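Long-range contacts in glycoside Hydrolase Family 43_12 (Metagenome, PDB 7JVH), which probably hydrolyses glycosidic bonds in plant cell-wall polysaccharides or their oligosaccharides, as a family 43 glycoside hydrolase from a capybara gut metagenome: residues Phe33-Glu38 with Arg437-Lys442; Tyr443-Thr448 with Leu517-Asp522. All coordinates share one frame; numbering follows the deposited sequence.

Interaction 1: Phe33-Glu38 with Arg437-Lys442; sequences FTYTGE and RQQHIK
Tyr-35 and His-440 meet in a buried, largely polar contact between the end of strand 28-37 and the loop joining strands 433-437 and 442-451 of the concanavalin A-like domain. The tyrosine oxygen is the hub. It lies in the plane of the His-440 ring, at its edge, with OH 2.6 Å from ND1 in a hydrogen bond that either partner could donate. The backbone N of Gln-439 gives a second bond to Tyr-35 OH, 2.8 Å long and bent to 138°. With CG opposite the backbone nitrogen (chi1 173°), the Tyr-35 ring extends to the loop and meets the imidazole border to border, neither ring over the other's face, the planes 42° apart. One imidazole face is covered by Gly-37, whose CA sits 3.4 Å from the ring centroid, almost on the normal, a CH-pi contact too close for a beta carbon at this position. The other ring nitrogen, NE2, is bonded to Gly-380 O, and the two bonds together should fix the ring's rotation. Further along, Glu-38 N donates to Lys-442 O (2.9 Å), while the lysine amine forms a salt bridge with Asp-40. Around this contact, strand 28-37 runs between strands 383-386 and 442-451, pairing with both through its backbone.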
loop_
_atom_site.group_PDB
_atom_site.type_symbol
_atom_site.label_atom_id
_atom_site.label_comp_id
_atom_site.label_asym_id
_atom_site.label_seq_id
_atom_site.Cartn_x
_atom_site.Cartn_y
_atom_site.Cartn_z
ATOM N N PHE A 33 7.461 10.069 -17.744
ATOM C CA PHE A 33 7.512 10.302 -16.312
ATOM C C PHE A 33 8.814 9.713 -15.766
ATOM O O PHE A 33 9.151 8.574 -16.075
ATOM C CB PHE A 33 6.307 9.686 -15.569
ATOM C CG PHE A 33 6.155 10.204 -14.172
ATOM C CD1 PHE A 33 6.814 9.614 -13.110
ATOM C CD2 PHE A 33 5.364 11.308 -13.920
ATOM C CE1 PHE A 33 6.676 10.106 -11.817
ATOM C CE2 PHE A 33 5.204 11.805 -12.619
ATOM C CZ PHE A 33 5.872 11.203 -11.571
ATOM N N THR A 34 9.520 10.495 -14.949
ATOM C CA THR A 34 10.743 10.055 -14.290
ATOM C C THR A 34 10.600 10.256 -12.798
ATOM O O THR A 34 10.207 11.333 -12.361
ATOM C CB THR A 34 12.010 10.823 -14.801
ATOM O OG1 THR A 34 12.126 10.649 -16.216
ATOM C CG2 THR A 34 13.263 10.320 -14.147
ATOM N N TYR A 35 10.914 9.204 -12.034
ATOM C CA TYR A 35 10.912 9.234 -10.579
ATOM C C TYR A 35 12.276 8.774 -10.069
ATOM O O TYR A 35 12.740 7.684 -10.435
ATOM C CB TYR A 35 9.799 8.332 -10.020
ATOM C CG TYR A 35 9.833 8.163 -8.508
ATOM C CD1 TYR A 35 9.269 9.118 -7.668
ATOM C CD2 TYR A 35 10.427 7.051 -7.925
ATOM C CE1 TYR A 35 9.304 8.976 -6.294
ATOM C CE2 TYR A 35 10.471 6.891 -6.548
ATOM C CZ TYR A 35 9.896 7.847 -5.732
ATOM O OH TYR A 35 9.935 7.689 -4.360
ATOM N N THR A 36 12.906 9.612 -9.234
ATOM C CA THR A 36 14.226 9.354 -8.669
ATOM C C THR A 36 14.189 9.467 -7.153
ATOM O O THR A 36 13.939 10.545 -6.620
ATOM C CB THR A 36 15.316 10.323 -9.252
ATOM O OG1 THR A 36 15.463 10.093 -10.654
ATOM C CG2 THR A 36 16.670 10.125 -8.560
ATOM N N GLY A 37 14.460 8.341 -6.475
ATOM C CA GLY A 37 14.573 8.288 -5.024
ATOM C C GLY A 37 15.976 8.695 -4.620
ATOM O O GLY A 37 16.940 8.356 -5.309
ATOM N N GLU A 38 16.084 9.444 -3.515
ATOM C CA GLU A 38 17.332 10.090 -3.082
ATOM C C GLU A 38 17.392 10.140 -1.553
ATOM O O GLU A 38 17.691 11.186 -0.967
ATOM C CB GLU A 38 17.447 11.537 -3.618
ATOM C CG GLU A 38 17.274 11.733 -5.119
ATOM C CD GLU A 38 16.843 13.164 -5.485
ATOM O OE1 GLU A 38 15.846 13.685 -4.951
ATOM O OE2 GLU A 38 17.495 13.790 -6.348
ATOM N N ARG A 437 3.397 5.672 -6.267
ATOM C CA ARG A 437 3.584 5.825 -4.839
ATOM C C ARG A 437 4.865 6.584 -4.548
ATOM O O ARG A 437 5.871 6.408 -5.241
ATOM C CB ARG A 437 3.648 4.449 -4.172
ATOM C CG ARG A 437 2.337 3.679 -4.197
ATOM C CD ARG A 437 2.609 2.232 -3.875
ATOM N NE ARG A 437 1.444 1.357 -3.788
ATOM C CZ ARG A 437 0.768 0.889 -4.837
ATOM N NH1 ARG A 437 1.070 1.239 -6.085
ATOM N NH2 ARG A 437 -0.242 0.061 -4.652
ATOM N N GLN A 438 4.819 7.452 -3.532
ATOM C CA GLN A 438 6.013 8.090 -2.993
ATOM C C GLN A 438 6.756 7.011 -2.204
ATOM O O GLN A 438 6.314 6.598 -1.115
ATOM C CB GLN A 438 5.672 9.282 -2.112
ATOM C CG GLN A 438 6.878 9.940 -1.479
ATOM C CD GLN A 438 6.615 11.353 -0.953
ATOM O OE1 GLN A 438 5.547 11.912 -1.156
ATOM N NE2 GLN A 438 7.611 11.935 -0.294
ATOM N N GLN A 439 7.887 6.554 -2.763
ATOM C CA GLN A 439 8.658 5.456 -2.189
ATOM C C GLN A 439 9.794 5.917 -1.292
ATOM O O GLN A 439 10.445 5.096 -0.654
ATOM C CB GLN A 439 9.181 4.543 -3.296
ATOM C CG GLN A 439 8.070 3.735 -3.948
ATOM C CD GLN A 439 8.592 2.759 -4.973
ATOM O OE1 GLN A 439 9.033 3.151 -6.040
ATOM N NE2 GLN A 439 8.518 1.481 -4.666
ATOM N N HIS A 440 10.002 7.233 -1.221
ATOM C CA HIS A 440 11.117 7.837 -0.499
ATOM C C HIS A 440 10.679 9.128 0.168
ATOM O O HIS A 440 9.738 9.806 -0.311
ATOM C CB HIS A 440 12.252 8.191 -1.480
ATOM C CG HIS A 440 12.748 7.024 -2.263
ATOM N ND1 HIS A 440 12.091 6.553 -3.375
ATOM C CD2 HIS A 440 13.834 6.232 -2.098
ATOM C CE1 HIS A 440 12.752 5.514 -3.858
ATOM N NE2 HIS A 440 13.816 5.306 -3.106
ATOM N N ILE A 441 11.401 9.491 1.236
ATOM C CA ILE A 441 11.191 10.771 1.913
ATOM C C ILE A 441 11.736 11.890 1.025
ATOM O O ILE A 441 11.108 12.937 0.870
ATOM C CB ILE A 441 11.891 10.812 3.284
ATOM C CG1 ILE A 441 11.456 9.631 4.151
ATOM C CG2 ILE A 441 11.540 12.106 4.003
ATOM C CD1 ILE A 441 12.241 9.512 5.436
ATOM N N LYS A 442 12.918 11.647 0.453
ATOM C CA LYS A 442 13.562 12.577 -0.475
ATOM C C LYS A 442 13.470 12.043 -1.894
ATOM O O LYS A 442 13.996 10.985 -2.187
ATOM C CB LYS A 442 15.023 12.767 -0.116
ATOM C CG LYS A 442 15.265 13.686 1.060
ATOM C CD LYS A 442 16.755 13.769 1.362
ATOM C CE LYS A 442 17.008 14.746 2.497
ATOM N NZ LYS A 442 18.475 14.813 2.813
#

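Interaction 2: Tyr443-Thr448 with Leu517-Asp522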
loop_
_atom_site.group_PDB
_atom_site.type_symbol
_atom_site.label_atom_id
_atom_site.label_comp_id
_atom_site.label_asym_id
_atom_site.label_seq_id
_atom_site.Cartn_x
_atom_site.Cartn_y
_atom_site.Cartn_z
ATOM N N TYR A 443 12.777 12.776 -2.766
ATOM C CA TYR A 443 12.652 12.384 -4.158
ATOM C C TYR A 443 12.565 13.602 -5.081
ATOM O O TYR A 443 12.383 14.738 -4.645
ATOM C CB TYR A 443 11.484 11.388 -4.387
ATOM C CG TYR A 443 10.117 11.996 -4.584
ATOM C CD1 TYR A 443 9.655 12.325 -5.860
ATOM C CD2 TYR A 443 9.265 12.225 -3.504
ATOM C CE1 TYR A 443 8.408 12.876 -6.054
ATOM C CE2 TYR A 443 8.001 12.753 -3.689
ATOM C CZ TYR A 443 7.584 13.084 -4.961
ATOM O OH TYR A 443 6.327 13.644 -5.136
ATOM N N THR A 444 12.748 13.318 -6.366
ATOM C CA THR A 444 12.727 14.277 -7.438
ATOM C C THR A 444 12.043 13.548 -8.569
ATOM O O THR A 444 12.364 12.402 -8.856
ATOM C CB THR A 444 14.154 14.716 -7.867
ATOM O OG1 THR A 444 14.818 15.324 -6.757
ATOM C CG2 THR A 444 14.116 15.711 -9.019
ATOM N N ALA A 445 11.069 14.219 -9.192
ATOM C CA ALA A 445 10.297 13.642 -10.271
ATOM C C ALA A 445 10.033 14.710 -11.297
ATOM O O ALA A 445 10.004 15.904 -10.970
ATOM C CB ALA A 445 8.989 13.090 -9.717
ATOM N N GLN A 446 9.847 14.279 -12.544
ATOM C CA GLN A 446 9.403 15.163 -13.599
ATOM C C GLN A 446 8.569 14.440 -14.645
ATOM O O GLN A 446 8.685 13.231 -14.818
ATOM C CB GLN A 446 10.607 15.806 -14.268
ATOM C CG GLN A 446 11.664 14.812 -14.692
ATOM C CD GLN A 446 12.529 15.347 -15.798
ATOM O OE1 GLN A 446 13.658 15.753 -15.566
ATOM N NE2 GLN A 446 11.997 15.344 -17.010
ATOM N N THR A 447 7.721 15.200 -15.340
ATOM C CA THR A 447 6.914 14.683 -16.432
ATOM C C THR A 447 6.990 15.653 -17.602
ATOM O O THR A 447 7.164 16.856 -17.418
ATOM C CB THR A 447 5.439 14.442 -15.993
ATOM O OG1 THR A 447 4.769 13.666 -16.990
ATOM C CG2 THR A 447 4.678 15.758 -15.770
ATOM N N THR A 448 6.867 15.106 -18.809
ATOM C CA THR A 448 6.946 15.856 -20.055
ATOM C C THR A 448 5.658 15.608 -20.811
ATOM O O THR A 448 5.244 14.459 -20.977
ATOM C CB THR A 448 8.160 15.418 -20.899
ATOM O OG1 THR A 448 9.340 15.610 -20.129
ATOM C CG2 THR A 448 8.278 16.225 -22.165
ATOM N N LEU A 517 7.328 19.420 -16.469
ATOM C CA LEU A 517 7.044 19.876 -15.124
ATOM C C LEU A 517 7.794 18.987 -14.148
ATOM O O LEU A 517 7.957 17.791 -14.391
ATOM C CB LEU A 517 5.535 19.838 -14.843
ATOM C CG LEU A 517 4.634 20.591 -15.832
ATOM C CD1 LEU A 517 3.179 20.474 -15.366
ATOM C CD2 LEU A 517 5.065 22.048 -16.009
ATOM N N GLY A 518 8.253 19.580 -13.043
ATOM C CA GLY A 518 9.071 18.886 -12.073
ATOM C C GLY A 518 8.720 19.270 -10.651
ATOM O O GLY A 518 8.241 20.395 -10.412
ATOM N N VAL A 519 8.928 18.325 -9.719
ATOM C CA VAL A 519 8.813 18.578 -8.304
ATOM C C VAL A 519 9.926 17.828 -7.607
ATOM O O VAL A 519 10.306 16.724 -8.024
ATOM C CB VAL A 519 7.403 18.148 -7.733
ATOM C CG1 VAL A 519 7.193 16.643 -7.806
ATOM C CG2 VAL A 519 7.215 18.620 -6.294
ATOM N N THR A 520 10.466 18.437 -6.548
ATOM C CA THR A 520 11.492 17.828 -5.722
ATOM C C THR A 520 11.167 18.102 -4.261
ATOM O O THR A 520 10.717 19.191 -3.916
ATOM C CB THR A 520 12.914 18.356 -6.057
ATOM O OG1 THR A 520 13.895 17.708 -5.230
ATOM C CG2 THR A 520 13.010 19.884 -5.848
ATOM N N THR A 521 11.410 17.100 -3.410
ATOM C CA THR A 521 11.208 17.222 -1.977
ATOM C C THR A 521 12.470 16.773 -1.242
ATOM O O THR A 521 13.009 15.709 -1.521
ATOM C CB THR A 521 9.957 16.425 -1.467
ATOM O OG1 THR A 521 9.920 16.462 -0.041
ATOM C CG2 THR A 521 9.984 14.957 -1.910
ATOM N N ASP A 522 12.905 17.610 -0.293
ATOM C CA ASP A 522 14.026 17.345 0.577
ATOM C C ASP A 522 13.598 16.703 1.897
ATOM O O ASP A 522 14.366 16.676 2.845
ATOM C CB ASP A 522 14.771 18.656 0.864
ATOM C CG ASP A 522 13.948 19.639 1.657
ATOM O OD1 ASP A 522 12.744 19.394 1.877
ATOM O OD2 ASP A 522 14.531 20.667 2.062
#
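The ring of Tyr-443 is approached obliquely by the methyl CG2 of Thr-521, 3.2 Å from CD2, and has the CB of Ala-445 at its edge, in its plane; the Tyr-35 ring also meets it, the planes at about 40°. Val-519 CG1 comes in at a slant, 4.1 Å from the phenolic OH. With CG between the backbone nitrogen and the carbonyl carbon (chi1 85°), the ring stands up from the buried face of the sheet and reaches Thr-521 and Val-519 across the strand gap. Beneath these side chains the backbones form a regular antiparallel ladder, their directions 171° apart: Tyr-443, Ala-445 and Thr-447 make hydrogen-bonded pairs with Thr-521, Val-519 and Leu-517. Ala-445 N to Val-519 O, at 2.9 Å, is one of its straighter rungs. Side chains alternate between the two faces, as in a beta-sandwich sheet of a concanavalin A-like domain, these six lying on the buried one, turned to strands 458-464 and 560-566 of the other sheet. With an alanine at Tyr-443 the ring is gone, and a gap is likely to open beside Thr-521 CG2 and Val-519 CG1. The reverse face carries the non-hydrogen-bonded pairs. There Thr-444 and Thr-520 run alongside each other from neighbouring strands, their OG1 atoms 3.0 Å apart, and Thr-444 OG1 is also bonded to Glu-38. Gln-446 faces Gly-518, its CB resting 3.3 Å from Leu-517 O.

In the fold
From the N terminus, strand 28-37 comes first, and interaction 1 brings it against the loop 437-442 nearly 400 residues later, after a run of chain that includes five four-stranded antiparallel sheets. The N-terminal strand is thereby a member of the same sheet as strands 442-451 and 515-522. The chain then passes directly into 443-448, and interaction 2 closes a second, much shorter loop of 68 residues through strands of the opposing sheet before returning at 517-522. The two closures are in series, neither nesting nor crossing. Their centres lie about 8 Å apart, and both reach the sheet in which strand 442-451 sits between strands 28-37 and 515-522; Glu-38 OE1 to Thr-444 OG1, 2.6 Å, is a probable hydrogen bond between them.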